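Local coordinates for protein aryl acylamidase (bacterium CSBL00001, PDB 4YJI) that probably hydrolyses aryl acylamides to anilines and carboxylic acids, and here holds N-(4-hydroxyphenyl)acetamide in a buried pocket of its amidase signature fold, at residues K84-A89 against G180-G185; T131-Y136 against G161-G166; Y136-T141 against D354-W359. The protein carries 1 engineered substitution. All coordinates share one frame; numbering follows the deposited sequence.

Contact 1 of 3, residues K84-A89 against G180-G185. With TYL (N-(4-hydroxyphenyl)acetamide (tylenol)), chain C.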
loop_
_atom_site.group_PDB
_atom_site.type_symbol
_atom_site.label_atom_id
_atom_site.label_comp_id
_atom_site.label_asym_id
_atom_site.label_seq_id
_atom_site.Cartn_x
_atom_site.Cartn_y
_atom_site.Cartn_z
ATOM N N LYS A 84 -6.351 -3.549 6.324
ATOM C CA LYS A 84 -7.145 -2.848 5.315
ATOM C C LYS A 84 -8.475 -3.541 5.034
ATOM O O LYS A 84 -8.522 -4.761 4.887
ATOM C CB LYS A 84 -6.328 -2.747 4.030
ATOM C CG LYS A 84 -7.024 -2.090 2.850
ATOM C CD LYS A 84 -6.066 -2.087 1.656
ATOM C CE LYS A 84 -6.702 -1.471 0.428
ATOM N NZ LYS A 84 -5.731 -1.486 -0.721
ATOM N N ASP A 85 -9.546 -2.758 4.917
ATOM C CA ASP A 85 -10.866 -3.302 4.589
ATOM C C ASP A 85 -11.051 -3.479 3.068
ATOM O O ASP A 85 -11.874 -2.811 2.448
ATOM C CB ASP A 85 -11.956 -2.390 5.157
ATOM C CG ASP A 85 -13.361 -2.912 4.891
ATOM O OD1 ASP A 85 -13.515 -4.139 4.657
ATOM O OD2 ASP A 85 -14.308 -2.083 4.920
ATOM N N LEU A 86 -10.266 -4.368 2.473
ATOM C CA LEU A 86 -10.427 -4.722 1.071
ATOM C C LEU A 86 -10.084 -6.196 0.909
ATOM O O LEU A 86 -8.920 -6.585 1.031
ATOM C CB LEU A 86 -9.543 -3.848 0.166
ATOM C CG LEU A 86 -9.589 -4.203 -1.322
ATOM C CD1 LEU A 86 -11.019 -4.158 -1.838
ATOM C CD2 LEU A 86 -8.692 -3.269 -2.139
ATOM N N PHE A 87 -11.111 -7.002 0.634
ATOM C CA PHE A 87 -11.015 -8.463 0.693
ATOM C C PHE A 87 -10.417 -8.904 2.031
ATOM O O PHE A 87 -9.690 -9.890 2.105
ATOM C CB PHE A 87 -10.195 -9.014 -0.473
ATOM C CG PHE A 87 -10.827 -8.769 -1.822
ATOM C CD1 PHE A 87 -11.933 -9.503 -2.226
ATOM C CD2 PHE A 87 -10.323 -7.797 -2.671
ATOM C CE1 PHE A 87 -12.524 -9.277 -3.466
ATOM C CE2 PHE A 87 -10.911 -7.560 -3.912
ATOM C CZ PHE A 87 -12.012 -8.305 -4.307
ATOM N N ALA A 88 -10.728 -8.148 3.078
ATOM C CA ALA A 88 -10.318 -8.481 4.433
ATOM C C ALA A 88 -10.869 -9.834 4.843
ATOM O O ALA A 88 -12.062 -10.098 4.674
ATOM C CB ALA A 88 -10.792 -7.406 5.415
ATOM N N ALA A 89 -10.010 -10.691 5.382
ATOM C CA ALA A 89 -10.499 -11.918 5.997
ATOM C C ALA A 89 -9.865 -12.083 7.372
ATOM O O ALA A 89 -8.649 -12.245 7.502
ATOM C CB ALA A 89 -10.210 -13.124 5.117
ATOM N N GLY A 180 -1.195 -2.235 7.465
ATOM C CA GLY A 180 -1.158 -3.137 6.329
ATOM C C GLY A 180 -1.859 -2.572 5.113
ATOM O O GLY A 180 -2.923 -1.961 5.227
ATOM N N GLY A 181 -1.251 -2.771 3.948
ATOM C CA GLY A 181 -1.845 -2.355 2.692
ATOM C C GLY A 181 -1.905 -3.531 1.732
ATOM O O GLY A 181 -1.241 -4.544 1.933
ATOM N N THR A 182 -2.727 -3.407 0.699
ATOM C CA THR A 182 -2.717 -4.379 -0.389
ATOM C C THR A 182 -2.495 -3.575 -1.654
ATOM O O THR A 182 -2.676 -2.361 -1.639
ATOM C CB THR A 182 -4.010 -5.192 -0.471
ATOM O OG1 THR A 182 -5.090 -4.339 -0.873
ATOM C CG2 THR A 182 -4.332 -5.833 0.891
ATOM N N ASP A 183 -2.067 -4.222 -2.730
ATOM C CA ASP A 183 -1.526 -3.476 -3.864
ATOM C C ASP A 183 -1.791 -4.260 -5.152
ATOM O O ASP A 183 -1.241 -5.344 -5.355
ATOM C CB ASP A 183 -0.021 -3.224 -3.611
ATOM C CG ASP A 183 0.631 -2.237 -4.594
ATOM O OD1 ASP A 183 0.482 -2.403 -5.820
ATOM O OD2 ASP A 183 1.346 -1.310 -4.132
ATOM N N GLY A 184 -2.651 -3.712 -6.015
ATOM C CA GLY A 184 -2.969 -4.344 -7.285
ATOM C C GLY A 184 -2.620 -3.423 -8.448
ATOM O O GLY A 184 -2.462 -3.876 -9.587
ATOM N N GLY A 185 -2.492 -2.134 -8.146
ATOM C CA GLY A 185 -2.101 -1.125 -9.123
ATOM C C GLY A 185 -1.247 -0.051 -8.472
ATOM O O GLY A 185 -0.943 0.976 -9.087
HETATM C C1 TYL C . -6.304 -2.550 -5.687
HETATM C C2 TYL C . -5.741 -3.075 -4.529
HETATM C C3 TYL C . -5.974 -4.405 -4.203
HETATM C C4 TYL C . -6.770 -5.187 -5.029
HETATM C C5 TYL C . -7.339 -4.656 -6.180
HETATM C C6 TYL C . -7.111 -3.328 -6.510
HETATM N N TYL C . -6.093 -1.203 -6.038
HETATM C C TYL C . -4.839 -0.620 -6.148
HETATM C CM TYL C . -4.812 0.844 -6.528
HETATM O O4 TYL C . -7.013 -6.536 -4.704
HETATM O O TYL C . -3.816 -1.258 -5.951
#
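Lys84 meets Thr182 in the active centre of the amidase signature fold, a good example of how a fully extended side chain carries a polar group from one strand's end to the side of another. Its CG is anti to the backbone N (chi1 178°) and the chain stays straight beyond it, bringing NZ from the end of strand 80-84 to the neighbourhood of strand 178-183. There Lys84 NZ donates to Thr182 OG1 at 2.9 Å, and a weak second bond runs from Lys84 NZ to Thr182 O at 3.3 Å. The two side chains pass at a slant, with Lys84 CE 3.5 Å from Thr182 OG1. Lys84 NZ is also hydrogen-bonded to Ser163 OG and to Ser164 OG, so four oxygens lie round it, one of them through the weak bond. The pairing with Ser163 matches the lysine and cis-serine of the family's Ser-cisSer-Lys triad; Ala187, probably the engineered position, takes the place of the nucleophilic serine of the family.

Thr182 OG1 sits between its backbone N and carbonyl carbon (chi1 68°), a rotation that turns it at once to Lys84 NZ and to the ligand, whose C3 is 3.4 Å from Thr182 OG1. Leu86 adds an apolar touch: Leu86 CD2 lies 3.6 Å from C3 of the ligand and 4.0 Å from Thr182 OG1. Beyond the strand the chain turns to put two N-H groups on one acceptor, an arrangement consistent with an oxyanion hole: Gly184 N and Gly185 N each donate to the ligand carbonyl O at 2.7 Å.

Contact 2 of 3, residues T131-Y136 against G161-G166. With TYL (N-(4-hydroxyphenyl)acetamide (tylenol)), chain C.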
loop_
_atom_site.group_PDB
_atom_site.type_symbol
_atom_site.label_atom_id
_atom_site.label_comp_id
_atom_site.label_asym_id
_atom_site.label_seq_id
_atom_site.Cartn_x
_atom_site.Cartn_y
_atom_site.Cartn_z
ATOM N N THR A 131 -9.002 -0.327 8.201
ATOM C CA THR A 131 -8.874 0.991 7.598
ATOM C C THR A 131 -9.629 1.102 6.269
ATOM O O THR A 131 -9.872 0.100 5.581
ATOM C CB THR A 131 -7.389 1.341 7.366
ATOM O OG1 THR A 131 -6.767 0.300 6.604
ATOM C CG2 THR A 131 -6.657 1.486 8.707
ATOM N N ASN A 132 -9.998 2.332 5.928
ATOM C CA ASN A 132 -10.819 2.632 4.756
ATOM C C ASN A 132 -10.119 2.401 3.412
ATOM O O ASN A 132 -8.915 2.625 3.277
ATOM C CB ASN A 132 -11.285 4.090 4.845
ATOM C CG ASN A 132 -12.530 4.376 4.017
ATOM O OD1 ASN A 132 -13.319 3.485 3.716
ATOM N ND2 ASN A 132 -12.713 5.644 3.664
ATOM N N SER A 133 -10.916 1.995 2.427
ATOM C CA SER A 133 -10.495 1.749 1.049
ATOM C C SER A 133 -11.646 2.144 0.106
ATOM O O SER A 133 -12.812 2.094 0.504
ATOM C CB SER A 133 -10.122 0.270 0.868
ATOM O OG SER A 133 -10.109 -0.107 -0.502
ATOM N N PRO A 134 -11.338 2.534 -1.147
ATOM C CA PRO A 134 -12.417 2.716 -2.123
ATOM C C PRO A 134 -13.004 1.383 -2.550
ATOM O O PRO A 134 -12.353 0.349 -2.370
ATOM C CB PRO A 134 -11.714 3.382 -3.302
ATOM C CG PRO A 134 -10.321 2.818 -3.236
ATOM C CD PRO A 134 -10.022 2.802 -1.741
ATOM N N VAL A 135 -14.198 1.405 -3.137
ATOM C CA VAL A 135 -14.894 0.183 -3.542
ATOM C C VAL A 135 -14.067 -0.696 -4.478
ATOM O O VAL A 135 -13.587 -0.232 -5.517
ATOM C CB VAL A 135 -16.242 0.519 -4.226
ATOM C CG1 VAL A 135 -16.904 -0.739 -4.789
ATOM C CG2 VAL A 135 -17.174 1.236 -3.244
ATOM N N TYR A 136 -13.890 -1.958 -4.084
ATOM C CA TYR A 136 -13.101 -2.941 -4.838
ATOM C C TYR A 136 -11.672 -2.490 -5.147
ATOM O O TYR A 136 -11.026 -3.033 -6.047
ATOM C CB TYR A 136 -13.810 -3.311 -6.147
ATOM C CG TYR A 136 -14.834 -4.411 -5.991
ATOM C CD1 TYR A 136 -14.444 -5.699 -5.640
ATOM C CD2 TYR A 136 -16.193 -4.174 -6.203
ATOM C CE1 TYR A 136 -15.373 -6.725 -5.501
ATOM C CE2 TYR A 136 -17.135 -5.201 -6.061
ATOM C CZ TYR A 136 -16.712 -6.471 -5.709
ATOM O OH TYR A 136 -17.612 -7.507 -5.556
ATOM N N GLY A 161 -4.980 9.492 -0.706
ATOM C CA GLY A 161 -4.574 8.545 -1.729
ATOM C C GLY A 161 -5.210 7.204 -1.428
ATOM O O GLY A 161 -5.876 7.050 -0.408
ATOM N N GLY A 162 -5.006 6.229 -2.303
ATOM C CA GLY A 162 -5.642 4.928 -2.138
ATOM C C GLY A 162 -4.989 3.875 -3.010
ATOM O O GLY A 162 -4.099 4.196 -3.802
ATOM N N SER A 163 -5.435 2.625 -2.894
ATOM C CA SER A 163 -6.607 2.287 -2.098
ATOM C C SER A 163 -6.356 2.080 -0.593
ATOM O O SER A 163 -7.310 1.995 0.173
ATOM C CB SER A 163 -7.278 1.038 -2.682
ATOM O OG SER A 163 -6.376 -0.032 -2.825
ATOM N N SER A 164 -5.094 2.031 -0.162
ATOM C CA SER A 164 -4.784 1.880 1.269
ATOM C C SER A 164 -4.702 3.227 1.997
ATOM O O SER A 164 -3.759 3.461 2.757
ATOM C CB SER A 164 -3.452 1.141 1.482
ATOM O OG SER A 164 -3.340 -0.021 0.679
ATOM N N GLY A 165 -5.680 4.100 1.779
ATOM C CA GLY A 165 -5.611 5.460 2.291
ATOM C C GLY A 165 -5.743 5.565 3.800
ATOM O O GLY A 165 -5.039 6.360 4.436
ATOM N N GLY A 166 -6.647 4.776 4.371
ATOM C CA GLY A 166 -6.798 4.730 5.819
ATOM C C GLY A 166 -5.520 4.275 6.506
ATOM O O GLY A 166 -5.135 4.828 7.536
HETATM C C1 TYL C . -6.304 -2.550 -5.687
HETATM C C2 TYL C . -5.741 -3.075 -4.529
HETATM C C3 TYL C . -5.974 -4.405 -4.203
HETATM C C4 TYL C . -6.770 -5.187 -5.029
HETATM C C5 TYL C . -7.339 -4.656 -6.180
HETATM C C6 TYL C . -7.111 -3.328 -6.510
HETATM N N TYL C . -6.093 -1.203 -6.038
HETATM C C TYL C . -4.839 -0.620 -6.148
HETATM C CM TYL C . -4.812 0.844 -6.528
HETATM O O4 TYL C . -7.013 -6.536 -4.704
HETATM O O TYL C . -3.816 -1.258 -5.951
#
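From Thr131 to Pro134 the chain runs roughly antiparallel to Ser163-Gly166, with 146° between their end-to-end directions and CA of Thr131 only 4.6 Å from CA of Gly166. One weak backbone bond joins them, Gly166 N to Asn132 O at 3.3 Å. The closeness depends on glycine, since a CB on Gly166 would collide with Thr131 CB and Asn132 N; instead Thr131 CB rests 3.6 Å from Gly166 C.

Ser163 follows a cis peptide bond, as the middle residue of the amidase signature triad does, and several groups crowd round it. The ring of Pro134 presses on its side chain, Pro134 CD coming to 3.4 Å from Ser163 CB, tighter than usual van der Waals contact. Alongside, Ser133 makes a bent CA-H...O contact with Ser163 O, Ser133 CA being 3.3 Å from it. Ser133 OG bends back to its own segment, donating to Pro134 O at 3.0 Å, with a C=O...donor angle of 128° and the donor tilted slightly from the carbonyl plane. While its CB carries this packing, Ser163 has its hydroxyl between the backbone N and the carbonyl carbon (chi1 53°), directed to Lys84 NZ. Ser163 OG is 3.4 Å from the amide N of the ligand. Asn132 is held by Gly148 O, Thr150 and Asn144.

The contact lies where strand 126-131 ends and helix 165-172 begins: the Thr131 side chain is wedged between Leu82 and Lys84 of the parallel strand 80-84 and Ala167 and Leu170 of that helix.

Contact 3 of 3, residues Y136-T141 against D354-W359. With TYL (N-(4-hydroxyphenyl)acetamide (tylenol)), chain C.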
loop_
_atom_site.group_PDB
_atom_site.type_symbol
_atom_site.label_atom_id
_atom_site.label_comp_id
_atom_site.label_asym_id
_atom_site.label_seq_id
_atom_site.Cartn_x
_atom_site.Cartn_y
_atom_site.Cartn_z
ATOM N N TYR A 136 -13.890 -1.958 -4.084
ATOM C CA TYR A 136 -13.101 -2.941 -4.838
ATOM C C TYR A 136 -11.672 -2.490 -5.147
ATOM O O TYR A 136 -11.026 -3.033 -6.047
ATOM C CB TYR A 136 -13.810 -3.311 -6.147
ATOM C CG TYR A 136 -14.834 -4.411 -5.991
ATOM C CD1 TYR A 136 -14.444 -5.699 -5.640
ATOM C CD2 TYR A 136 -16.193 -4.174 -6.203
ATOM C CE1 TYR A 136 -15.373 -6.725 -5.501
ATOM C CE2 TYR A 136 -17.135 -5.201 -6.061
ATOM C CZ TYR A 136 -16.712 -6.471 -5.709
ATOM O OH TYR A 136 -17.612 -7.507 -5.556
ATOM N N GLY A 137 -11.179 -1.508 -4.395
ATOM C CA GLY A 137 -9.843 -0.971 -4.591
ATOM C C GLY A 137 -9.659 -0.241 -5.917
ATOM O O GLY A 137 -8.530 0.036 -6.330
ATOM N N PHE A 138 -10.761 0.098 -6.575
ATOM C CA PHE A 138 -10.681 0.444 -8.000
ATOM C C PHE A 138 -10.436 1.935 -8.269
ATOM O O PHE A 138 -11.116 2.537 -9.102
ATOM C CB PHE A 138 -11.955 -0.016 -8.722
ATOM C CG PHE A 138 -11.711 -0.512 -10.135
ATOM C CD1 PHE A 138 -11.436 0.375 -11.157
ATOM C CD2 PHE A 138 -11.772 -1.862 -10.433
ATOM C CE1 PHE A 138 -11.208 -0.072 -12.454
ATOM C CE2 PHE A 138 -11.557 -2.313 -11.726
ATOM C CZ PHE A 138 -11.263 -1.412 -12.738
ATOM N N ARG A 139 -9.449 2.511 -7.582
ATOM C CA ARG A 139 -8.957 3.869 -7.843
ATOM C C ARG A 139 -7.792 4.202 -6.914
ATOM O O ARG A 139 -7.615 3.551 -5.873
ATOM C CB ARG A 139 -10.067 4.918 -7.677
ATOM C CG ARG A 139 -10.764 4.894 -6.330
ATOM C CD ARG A 139 -11.952 5.861 -6.309
ATOM N NE ARG A 139 -12.987 5.447 -7.253
ATOM C CZ ARG A 139 -13.860 6.270 -7.829
ATOM N NH1 ARG A 139 -13.827 7.577 -7.569
ATOM N NH2 ARG A 139 -14.761 5.778 -8.680
ATOM N N GLY A 140 -7.021 5.226 -7.287
ATOM C CA GLY A 140 -5.863 5.666 -6.524
ATOM C C GLY A 140 -6.167 6.691 -5.444
ATOM O O GLY A 140 -5.256 7.300 -4.877
ATOM N N THR A 141 -7.455 6.869 -5.161
ATOM C CA THR A 141 -7.931 7.711 -4.067
ATOM C C THR A 141 -8.729 6.868 -3.083
ATOM O O THR A 141 -9.165 5.771 -3.419
ATOM C CB THR A 141 -8.826 8.840 -4.578
ATOM O OG1 THR A 141 -9.808 8.277 -5.459
ATOM C CG2 THR A 141 -7.992 9.874 -5.318
ATOM N N ASP A 354 -20.214 4.477 -10.913
ATOM C CA ASP A 354 -20.427 4.364 -12.354
ATOM C C ASP A 354 -19.135 4.067 -13.110
ATOM O O ASP A 354 -19.136 3.282 -14.049
ATOM C CB ASP A 354 -21.057 5.647 -12.905
ATOM C CG ASP A 354 -22.496 5.843 -12.440
ATOM O OD1 ASP A 354 -23.115 4.857 -11.979
ATOM O OD2 ASP A 354 -23.008 6.984 -12.545
ATOM N N ALA A 355 -18.041 4.712 -12.708
ATOM C CA ALA A 355 -16.751 4.517 -13.372
ATOM C C ALA A 355 -16.290 3.067 -13.279
ATOM O O ALA A 355 -15.635 2.552 -14.181
ATOM C CB ALA A 355 -15.699 5.450 -12.776
ATOM N N LEU A 356 -16.635 2.407 -12.179
ATOM C CA LEU A 356 -16.314 0.994 -12.017
ATOM C C LEU A 356 -17.248 0.127 -12.852
ATOM O O LEU A 356 -16.805 -0.812 -13.510
ATOM C CB LEU A 356 -16.389 0.593 -10.538
ATOM C CG LEU A 356 -16.282 -0.889 -10.166
ATOM C CD1 LEU A 356 -15.151 -1.595 -10.879
ATOM C CD2 LEU A 356 -16.093 -1.000 -8.664
ATOM N N MET A 357 -18.541 0.438 -12.830
ATOM C CA MET A 357 -19.516 -0.365 -13.567
ATOM C C MET A 357 -19.221 -0.355 -15.064
ATOM O O MET A 357 -19.518 -1.319 -15.762
ATOM C CB MET A 357 -20.947 0.124 -13.301
ATOM C CG MET A 357 -22.026 -0.880 -13.702
ATOM S SD MET A 357 -21.987 -2.427 -12.754
ATOM C CE MET A 357 -22.876 -1.961 -11.265
ATOM N N LYS A 358 -18.638 0.737 -15.555
ATOM C CA LYS A 358 -18.188 0.792 -16.945
ATOM C C LYS A 358 -17.275 -0.395 -17.276
ATOM O O LYS A 358 -17.445 -1.061 -18.292
ATOM C CB LYS A 358 -17.457 2.106 -17.221
ATOM C CG LYS A 358 -16.760 2.137 -18.563
ATOM C CD LYS A 358 -15.969 3.429 -18.759
ATOM C CE LYS A 358 -14.810 3.537 -17.783
ATOM N NZ LYS A 358 -13.833 4.582 -18.198
ATOM N N TRP A 359 -16.330 -0.683 -16.388
ATOM C CA TRP A 359 -15.389 -1.777 -16.628
ATOM C C TRP A 359 -16.021 -3.142 -16.355
ATOM O O TRP A 359 -15.700 -4.136 -17.020
ATOM C CB TRP A 359 -14.133 -1.577 -15.776
ATOM C CG TRP A 359 -13.343 -0.398 -16.239
ATOM C CD1 TRP A 359 -13.199 0.803 -15.603
ATOM C CD2 TRP A 359 -12.603 -0.296 -17.463
ATOM N NE1 TRP A 359 -12.403 1.640 -16.354
ATOM C CE2 TRP A 359 -12.033 0.990 -17.502
ATOM C CE3 TRP A 359 -12.373 -1.171 -18.531
ATOM C CZ2 TRP A 359 -11.235 1.422 -18.564
ATOM C CZ3 TRP A 359 -11.588 -0.740 -19.591
ATOM C CH2 TRP A 359 -11.028 0.545 -19.596
HETATM C C1 TYL C . -6.304 -2.550 -5.687
HETATM C C2 TYL C . -5.741 -3.075 -4.529
HETATM C C3 TYL C . -5.974 -4.405 -4.203
HETATM C C4 TYL C . -6.770 -5.187 -5.029
HETATM C C5 TYL C . -7.339 -4.656 -6.180
HETATM C C6 TYL C . -7.111 -3.328 -6.510
HETATM N N TYL C . -6.093 -1.203 -6.038
HETATM C C TYL C . -4.839 -0.620 -6.148
HETATM C CM TYL C . -4.812 0.844 -6.528
HETATM O O4 TYL C . -7.013 -6.536 -4.704
HETATM O O TYL C . -3.816 -1.258 -5.951
#
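Gly137 O is gripped from two directions: the ligand's amide N donates to it at 2.7 Å in a nearly straight bond, while Arg139 N reaches it through a weak bond that closes an inverse gamma turn centred on Phe138. The turn illustrates how a loop can face a ligand with its backbone and a helix with its side chains, for Phe138 points the other way, to helix 354-362.

Leu356 has CG anti to its backbone N (chi1 171°) and extends two methyls to the loop. Leu356 CD1 stands over one face of the Phe138 ring in a CH-pi contact, 3.8 Å from the centroid and 25° off the normal, shifted to the rim so that Phe138 CD2 is 3.4 Å away. Leu356 CD2 goes instead to Tyr136, at 4.0 Å from Tyr136 CD2, while the phenol OH beyond is bonded to Ser333. The five-membered ring of Trp359 is close to parallel with the Phe138 ring, but the two are slid apart and barely overlap, with Phe138 CE1 3.8 Å from Trp359 CD1. Earlier in the helix, Ala355 CB is approached by Arg139 NH2, whose NH1 is bonded to Thr413 O.

Replacing Phe138 by an alanine would probably open a gap beneath Leu356 CD1 and leave Trp359 CD1 without the Phe138 atoms it packs on.

The result is a second-shell apolar backing to the ligand-binding loop of an amidase signature active site.

In the fold
Contact 2 is nested within the chain loop closed by contact 1, whereas contact 3 crosses both, joining the 136-141 loop to a helix more than 200 residues later. The centres of contacts 1 and 2 are about 8 Å apart, and that of contact 3 lies about 12 Å from contact 2 and 15 Å from contact 1. Strands 80-84 and 126-131, neighbours in one sheet, lead into the first segments of contacts 1 and 2; strand 178-183 holds most of the second segment of contact 1, and that of contact 2 runs into helix 165-172, the element just before it. Tyr136 belongs to contacts 2 and 3. All three include residues at the same ligand, contact 3 through its loop alone.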